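Local coordinates for putative sugar binding protein (Salmonella enterica subsp. enterica serovar Typhimurium, PDB 3KNZ) that probably binds a phosphorylated sugar or related carbohydrate derivative through SIS-type domains, its exact activity being uncertain, at residues A[51-56]-A[78-83]; A[96-101]-A[124-129]. One frame throughout, in Å; residues are numbered along the deposited sequence.

Contact 1: residues A[51-56]-A[78-83]; sequences TRIILT and LPVDVC
Ile53 pairs with Val80 and Leu55 with Val82 as strands 52-56 and 80-83 run parallel, their short axes 19° apart and 4.6 Å from each other at closest approach. Four backbone hydrogen bonds stitch them: Ile53 N to Pro79 O, Asp81 N to Ile53 O, Leu55 N to Asp81 O, and Cys83 N to Leu55 O, the last the longest at 3.2 Å. Beyond it the side chain of Thr56 takes over: OG1 reaches Cys83 O at 2.8 Å, arriving above the carbonyl plane.

On the face carrying Ile54 and Asp81, Arg52 makes a salt bridge. A bend about its CG-CD bond (chi3 -45°) turns the guanidinium toward Asp81. Arg52 NE meets Asp81 OD2 at 2.9 Å; the oxygen lies almost exactly in the guanidinium plane, but the nitrogen comes to it on the syn side and 32° out of the carboxylate plane. Arg52 NH2 adds a weak bond to Asp81 OD1 at 3.4 Å. Pro79 CB lies over one face of the guanidinium, 3.5 Å from Arg52 NH2. On the other side of the sheet the contact is greasy: Ile53 CD1 sits 3.6 Å from Leu78 CD1, and Leu55 CG leans on Val80 CG1. Helix 59-76 packs over this side through Ala65, Leu66 and Gln73, completing a beta-alpha-beta unit.

Arg52 of the second subunit brings its own NH2 close to that of Arg52. Two guanidiniums would tend to repel there, and the carboxylate of Asp81 probably offsets part of that repulsion.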
ATOM      1  N   THR A  51     -15.119  16.833  -5.032  1.00 27.17           N
ATOM      2  CA  THR A  51     -13.791  17.440  -5.010  1.00 25.92           C
ATOM      3  C   THR A  51     -12.641  16.460  -5.244  1.00 26.48           C
ATOM      4  O   THR A  51     -11.502  16.883  -5.450  1.00 26.50           O
ATOM      5  CB  THR A  51     -13.553  18.155  -3.671  1.00 26.04           C
ATOM      6  OG1 THR A  51     -13.372  17.184  -2.632  1.00 24.53           O
ATOM      7  CG2 THR A  51     -14.741  19.062  -3.334  1.00 21.57           C
ATOM      8  N   ARG A  52     -12.924  15.160  -5.214  1.00 26.89           N
ATOM      9  CA  ARG A  52     -11.880  14.154  -5.439  1.00 27.06           C
ATOM     10  C   ARG A  52     -12.476  12.780  -5.762  1.00 26.45           C
ATOM     11  O   ARG A  52     -13.647  12.509  -5.469  1.00 26.26           O
ATOM     12  CB  ARG A  52     -10.980  14.044  -4.199  1.00 27.58           C
ATOM     13  CG  ARG A  52     -11.664  13.406  -2.977  1.00 29.47           C
ATOM     14  CD  ARG A  52     -10.854  13.560  -1.679  1.00 34.04           C
ATOM     15  NE  ARG A  52      -9.429  13.257  -1.839  1.00 38.11           N
ATOM     16  CZ  ARG A  52      -8.471  14.170  -2.015  1.00 42.02           C
ATOM     17  NH1 ARG A  52      -8.759  15.466  -2.046  1.00 42.79           N
ATOM     18  NH2 ARG A  52      -7.210  13.785  -2.151  1.00 42.89           N
ATOM     19  N   ILE A  53     -11.683  11.919  -6.391  1.00 25.65           N
ATOM     20  CA  ILE A  53     -12.137  10.554  -6.644  1.00 25.63           C
ATOM     21  C   ILE A  53     -11.354   9.624  -5.723  1.00 24.77           C
ATOM     22  O   ILE A  53     -10.149   9.791  -5.542  1.00 24.54           O
ATOM     23  CB  ILE A  53     -11.965  10.078  -8.122  1.00 26.27           C
ATOM     24  CG1 ILE A  53     -12.809  10.910  -9.097  1.00 26.73           C
ATOM     25  CG2 ILE A  53     -12.361   8.599  -8.261  1.00 24.14           C
ATOM     26  CD1 ILE A  53     -12.191  12.219  -9.481  1.00 31.67           C
ATOM     27  N   ILE A  54     -12.057   8.668  -5.124  1.00 24.23           N
ATOM     28  CA  ILE A  54     -11.447   7.676  -4.251  1.00 23.47           C
ATOM     29  C   ILE A  54     -11.770   6.303  -4.832  1.00 23.14           C
ATOM     30  O   ILE A  54     -12.930   5.901  -4.856  1.00 22.69           O
ATOM     31  CB  ILE A  54     -12.011   7.771  -2.821  1.00 23.56           C
ATOM     32  CG1 ILE A  54     -11.746   9.160  -2.226  1.00 24.26           C
ATOM     33  CG2 ILE A  54     -11.419   6.693  -1.932  1.00 20.70           C
ATOM     34  CD1 ILE A  54     -12.363   9.366  -0.836  1.00 20.13           C
ATOM     35  N   LEU A  55     -10.757   5.610  -5.346  1.00 23.33           N
ATOM     36  CA  LEU A  55     -10.929   4.257  -5.886  1.00 22.70           C
ATOM     37  C   LEU A  55     -10.543   3.266  -4.796  1.00 22.74           C
ATOM     38  O   LEU A  55      -9.424   3.315  -4.285  1.00 22.90           O
ATOM     39  CB  LEU A  55     -10.026   4.037  -7.095  1.00 22.13           C
ATOM     40  CG  LEU A  55     -10.070   5.103  -8.189  1.00 21.48           C
ATOM     41  CD1 LEU A  55      -9.162   4.668  -9.331  1.00 17.14           C
ATOM     42  CD2 LEU A  55     -11.489   5.334  -8.679  1.00 15.52           C
ATOM     43  N   THR A  56     -11.453   2.368  -4.435  1.00 23.16           N
ATOM     44  CA  THR A  56     -11.164   1.414  -3.371  1.00 24.15           C
ATOM     45  C   THR A  56     -11.491  -0.023  -3.760  1.00 24.54           C
ATOM     46  O   THR A  56     -12.454  -0.283  -4.476  1.00 24.90           O
ATOM     47  CB  THR A  56     -11.918   1.767  -2.071  1.00 24.75           C
ATOM     48  OG1 THR A  56     -11.353   1.027  -0.982  1.00 26.48           O
ATOM     49  CG2 THR A  56     -13.423   1.468  -2.198  1.00 22.31           C
ATOM     50  N   LEU A  78      -9.014  16.212 -10.987  1.00 25.08           N
ATOM     51  CA  LEU A  78      -9.251  16.121  -9.550  1.00 24.67           C
ATOM     52  C   LEU A  78      -8.240  15.174  -8.935  1.00 24.33           C
ATOM     53  O   LEU A  78      -7.650  14.342  -9.632  1.00 24.37           O
ATOM     54  CB  LEU A  78     -10.651  15.569  -9.262  1.00 24.67           C
ATOM     55  CG  LEU A  78     -11.861  16.445  -9.578  1.00 24.57           C
ATOM     56  CD1 LEU A  78     -13.149  15.659  -9.385  1.00 21.78           C
ATOM     57  CD2 LEU A  78     -11.841  17.688  -8.704  1.00 19.69           C
ATOM     58  N   PRO A  79      -8.011  15.310  -7.623  1.00 24.00           N
ATOM     59  CA  PRO A  79      -7.139  14.349  -6.975  1.00 23.59           C
ATOM     60  C   PRO A  79      -7.769  12.968  -7.052  1.00 23.60           C
ATOM     61  O   PRO A  79      -8.993  12.854  -7.024  1.00 23.75           O
ATOM     62  CB  PRO A  79      -7.110  14.824  -5.520  1.00 22.75           C
ATOM     63  CG  PRO A  79      -7.443  16.261  -5.571  1.00 22.83           C
ATOM     64  CD  PRO A  79      -8.378  16.425  -6.732  1.00 23.83           C
ATOM     65  N   VAL A  80      -6.948  11.932  -7.153  1.00 24.40           N
ATOM     66  CA  VAL A  80      -7.457  10.570  -7.170  1.00 25.21           C
ATOM     67  C   VAL A  80      -6.724   9.695  -6.155  1.00 26.19           C
ATOM     68  O   VAL A  80      -5.520   9.471  -6.273  1.00 27.32           O
ATOM     69  CB  VAL A  80      -7.318   9.933  -8.550  1.00 25.84           C
ATOM     70  CG1 VAL A  80      -7.675   8.431  -8.474  1.00 24.31           C
ATOM     71  CG2 VAL A  80      -8.176  10.681  -9.576  1.00 22.98           C
ATOM     72  N   ASP A  81      -7.458   9.197  -5.165  1.00 26.65           N
ATOM     73  CA  ASP A  81      -6.891   8.332  -4.142  1.00 26.68           C
ATOM     74  C   ASP A  81      -7.103   6.872  -4.507  1.00 25.94           C
ATOM     75  O   ASP A  81      -8.109   6.530  -5.129  1.00 25.64           O
ATOM     76  CB  ASP A  81      -7.590   8.577  -2.800  1.00 27.71           C
ATOM     77  CG  ASP A  81      -7.406   9.991  -2.276  1.00 32.19           C
ATOM     78  OD1 ASP A  81      -6.304  10.557  -2.440  1.00 37.09           O
ATOM     79  OD2 ASP A  81      -8.361  10.521  -1.665  1.00 35.57           O
ATOM     80  N   VAL A  82      -6.154   6.014  -4.130  1.00 25.16           N
ATOM     81  CA  VAL A  82      -6.310   4.564  -4.293  1.00 24.32           C
ATOM     82  C   VAL A  82      -5.959   3.894  -2.970  1.00 24.87           C
ATOM     83  O   VAL A  82      -4.826   3.991  -2.503  1.00 25.60           O
ATOM     84  CB  VAL A  82      -5.410   3.965  -5.368  1.00 23.98           C
ATOM     85  CG1 VAL A  82      -5.635   2.466  -5.424  1.00 20.51           C
ATOM     86  CG2 VAL A  82      -5.676   4.605  -6.728  1.00 22.97           C
ATOM     87  N   CYS A  83      -6.923   3.209  -2.365  1.00 25.04           N
ATOM     88  CA  CYS A  83      -6.687   2.578  -1.075  1.00 25.28           C
ATOM     89  C   CYS A  83      -7.582   1.378  -0.829  1.00 24.64           C
ATOM     90  O   CYS A  83      -8.613   1.210  -1.481  1.00 24.86           O
ATOM     91  CB  CYS A  83      -6.979   3.573   0.029  1.00 25.44           C
ATOM     92  SG  CYS A  83      -8.726   3.903   0.120  1.00 31.66           S
TER

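Contact 2: residues A[96-101]-A[124-129]; sequences SGKALV and GHITAS
Leu100 lies beside Ile126 and Val101 beside Thr127 in a parallel pairing of strands 99-105 and 126-131, the two strands of a beta-alpha-beta unit whose connecting helix is 111-122, inside the SIS domain's parallel sheet. The short axes are 4.7 Å apart at their closest, with 28° between their directions.

Just ahead of this pairing, the imidazole of His125 ties down the incoming chain by a side-chain-to-backbone bond. Its ND1 accepts the amide N of Ala99 at 3.0 Å, in the ring plane, though the hydrogen bond is bent, 144° at the hydrogen. The neighbouring CE1 of His125 faces Gly97 O at the same edge, 3.4 Å away. With NE2 donating to Leu93 O, in helix 90-95, both ring nitrogens are engaged and the rotation of the ring is fixed. CG stands beside the backbone N and anti to the carbonyl carbon (chi1 -59°), a torsion that carries the ring back across residues 97-99.

The backbone then takes over: Ile126 N bonds Ala99 O, Val101 N bonds Ile126 O at 2.9 Å, and Ala128 N bonds Val101 O. On the face of Leu100 and Ile126, Leu100 CD1 touches both Ile126 CG2 at 3.7 Å and Ala128 CB at 4.1 Å. The extended chain of Lys98 brings CE near Gly124 O, with NZ weakly bonded to Arg48 O.

Gly124, with positive phi, ends helix 111-122 in a Schellman motif and turns the chain into the strand. That helix lies against Val101 and His125 through Ala120, strand 52-56 flanks residues 96-101, and strand 144-145 continues the sheet beyond Ile126, which touches Tyr144.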
ATOM      1  N   SER A  96     -12.549  14.077   4.781  1.00 24.51           N
ATOM      2  CA  SER A  96     -12.430  14.251   3.342  1.00 23.47           C
ATOM      3  C   SER A  96     -13.461  15.192   2.741  1.00 23.75           C
ATOM      4  O   SER A  96     -14.592  15.312   3.230  1.00 23.21           O
ATOM      5  CB  SER A  96     -12.543  12.894   2.649  1.00 23.54           C
ATOM      6  OG  SER A  96     -12.449  13.017   1.236  1.00 23.57           O
ATOM      7  N   GLY A  97     -13.040  15.860   1.668  1.00 23.81           N
ATOM      8  CA  GLY A  97     -13.917  16.729   0.902  1.00 23.41           C
ATOM      9  C   GLY A  97     -14.834  15.804   0.133  1.00 23.63           C
ATOM     10  O   GLY A  97     -14.505  14.629  -0.071  1.00 23.98           O
ATOM     11  N   LYS A  98     -15.987  16.312  -0.281  1.00 22.94           N
ATOM     12  CA  LYS A  98     -16.935  15.487  -0.995  1.00 23.03           C
ATOM     13  C   LYS A  98     -16.191  14.741  -2.088  1.00 23.53           C
ATOM     14  O   LYS A  98     -15.436  15.334  -2.850  1.00 23.72           O
ATOM     15  CB  LYS A  98     -18.056  16.339  -1.570  1.00 23.32           C
ATOM     16  CG  LYS A  98     -19.220  15.540  -2.106  1.00 24.69           C
ATOM     17  CD  LYS A  98     -20.458  16.410  -2.197  1.00 26.52           C
ATOM     18  CE  LYS A  98     -21.646  15.604  -2.654  1.00 27.35           C
ATOM     19  NZ  LYS A  98     -22.898  16.402  -2.613  1.00 28.87           N
ATOM     20  N   ALA A  99     -16.396  13.432  -2.150  1.00 23.87           N
ATOM     21  CA  ALA A  99     -15.708  12.598  -3.118  1.00 23.76           C
ATOM     22  C   ALA A  99     -16.647  11.660  -3.848  1.00 24.38           C
ATOM     23  O   ALA A  99     -17.795  11.446  -3.436  1.00 25.02           O
ATOM     24  CB  ALA A  99     -14.645  11.767  -2.412  1.00 23.51           C
ATOM     25  N   LEU A 100     -16.147  11.118  -4.952  1.00 23.78           N
ATOM     26  CA  LEU A 100     -16.841  10.069  -5.661  1.00 22.79           C
ATOM     27  C   LEU A 100     -16.080   8.816  -5.257  1.00 22.93           C
ATOM     28  O   LEU A 100     -14.933   8.618  -5.665  1.00 23.18           O
ATOM     29  CB  LEU A 100     -16.778  10.257  -7.171  1.00 22.86           C
ATOM     30  CG  LEU A 100     -17.259   9.048  -7.979  1.00 20.12           C
ATOM     31  CD1 LEU A 100     -18.747   8.854  -7.800  1.00 16.60           C
ATOM     32  CD2 LEU A 100     -16.920   9.230  -9.441  1.00 16.09           C
ATOM     33  N   VAL A 101     -16.687   7.999  -4.409  1.00 22.92           N
ATOM     34  CA  VAL A 101     -16.054   6.765  -3.983  1.00 22.11           C
ATOM     35  C   VAL A 101     -16.494   5.663  -4.923  1.00 22.37           C
ATOM     36  O   VAL A 101     -17.678   5.358  -5.016  1.00 22.40           O
ATOM     37  CB  VAL A 101     -16.406   6.409  -2.531  1.00 21.95           C
ATOM     38  CG1 VAL A 101     -15.909   5.022  -2.203  1.00 18.01           C
ATOM     39  CG2 VAL A 101     -15.808   7.438  -1.577  1.00 19.67           C
ATOM     40  N   GLY A 124     -22.521  11.389   2.995  1.00 27.79           N
ATOM     41  CA  GLY A 124     -22.791  12.313   1.899  1.00 26.80           C
ATOM     42  C   GLY A 124     -21.964  12.173   0.629  1.00 26.12           C
ATOM     43  O   GLY A 124     -22.198  12.891  -0.339  1.00 26.18           O
ATOM     44  N   HIS A 125     -20.997  11.264   0.609  1.00 25.36           N
ATOM     45  CA  HIS A 125     -20.188  11.079  -0.593  1.00 24.86           C
ATOM     46  C   HIS A 125     -20.997  10.320  -1.643  1.00 24.54           C
ATOM     47  O   HIS A 125     -21.844   9.498  -1.302  1.00 23.97           O
ATOM     48  CB  HIS A 125     -18.894  10.318  -0.284  1.00 24.52           C
ATOM     49  CG  HIS A 125     -18.016  10.992   0.722  1.00 23.59           C
ATOM     50  ND1 HIS A 125     -17.211  12.065   0.406  1.00 22.37           N
ATOM     51  CD2 HIS A 125     -17.805  10.737   2.035  1.00 24.16           C
ATOM     52  CE1 HIS A 125     -16.553  12.452   1.485  1.00 24.36           C
ATOM     53  NE2 HIS A 125     -16.896  11.663   2.488  1.00 24.39           N
ATOM     54  N   ILE A 126     -20.748  10.612  -2.918  1.00 24.43           N
ATOM     55  CA  ILE A 126     -21.429   9.911  -3.996  1.00 24.51           C
ATOM     56  C   ILE A 126     -20.694   8.591  -4.175  1.00 23.95           C
ATOM     57  O   ILE A 126     -19.470   8.557  -4.093  1.00 23.15           O
ATOM     58  CB  ILE A 126     -21.409  10.684  -5.347  1.00 24.70           C
ATOM     59  CG1 ILE A 126     -22.157  12.015  -5.246  1.00 26.67           C
ATOM     60  CG2 ILE A 126     -22.030   9.840  -6.466  1.00 24.43           C
ATOM     61  CD1 ILE A 126     -21.383  13.105  -4.548  1.00 31.37           C
ATOM     62  N   THR A 127     -21.433   7.514  -4.411  1.00 23.13           N
ATOM     63  CA  THR A 127     -20.813   6.215  -4.608  1.00 23.29           C
ATOM     64  C   THR A 127     -21.066   5.663  -6.004  1.00 23.36           C
ATOM     65  O   THR A 127     -22.060   5.996  -6.646  1.00 24.52           O
ATOM     66  CB  THR A 127     -21.327   5.190  -3.595  1.00 23.04           C
ATOM     67  OG1 THR A 127     -22.756   5.101  -3.698  1.00 23.29           O
ATOM     68  CG2 THR A 127     -20.924   5.583  -2.180  1.00 22.15           C
ATOM     69  N   ALA A 128     -20.150   4.816  -6.461  1.00 23.39           N
ATOM     70  CA  ALA A 128     -20.259   4.155  -7.756  1.00 23.87           C
ATOM     71  C   ALA A 128     -19.700   2.751  -7.617  1.00 24.27           C
ATOM     72  O   ALA A 128     -18.866   2.494  -6.757  1.00 25.06           O
ATOM     73  CB  ALA A 128     -19.496   4.916  -8.816  1.00 23.26           C
ATOM     74  N   SER A 129     -20.154   1.837  -8.460  1.00 24.51           N
ATOM     75  CA  SER A 129     -19.682   0.470  -8.383  1.00 24.53           C
ATOM     76  C   SER A 129     -19.092   0.035  -9.706  1.00 24.43           C
ATOM     77  O   SER A 129     -19.585   0.412 -10.763  1.00 23.70           O
ATOM     78  CB  SER A 129     -20.824  -0.466  -7.998  1.00 24.40           C
ATOM     79  OG  SER A 129     -21.860  -0.431  -8.966  1.00 23.29           O
TER

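How the contacts relate
Contacts 1 and 2 belong to one parallel sheet, ordered 80-83, 52-56, 99-105, 126-131, 144-145, and they meet where strand 52-56 lies beside strand 99-105. Thr51 N and Lys98 O, 2.7 Å apart, probably hydrogen-bond, as do Arg52 O and Leu100 N. Contact 1 includes an outermost strand of the chain's sheet and reaches the second subunit; it is only partly buried, and its main polar side-chain feature is an ion pair. Contact 2 is more buried and touches no other chain, and there a hydrogen-bonding histidine ring deals with main-chain groups. The same strand-helix-strand plan is thus used twice in succession along the chain.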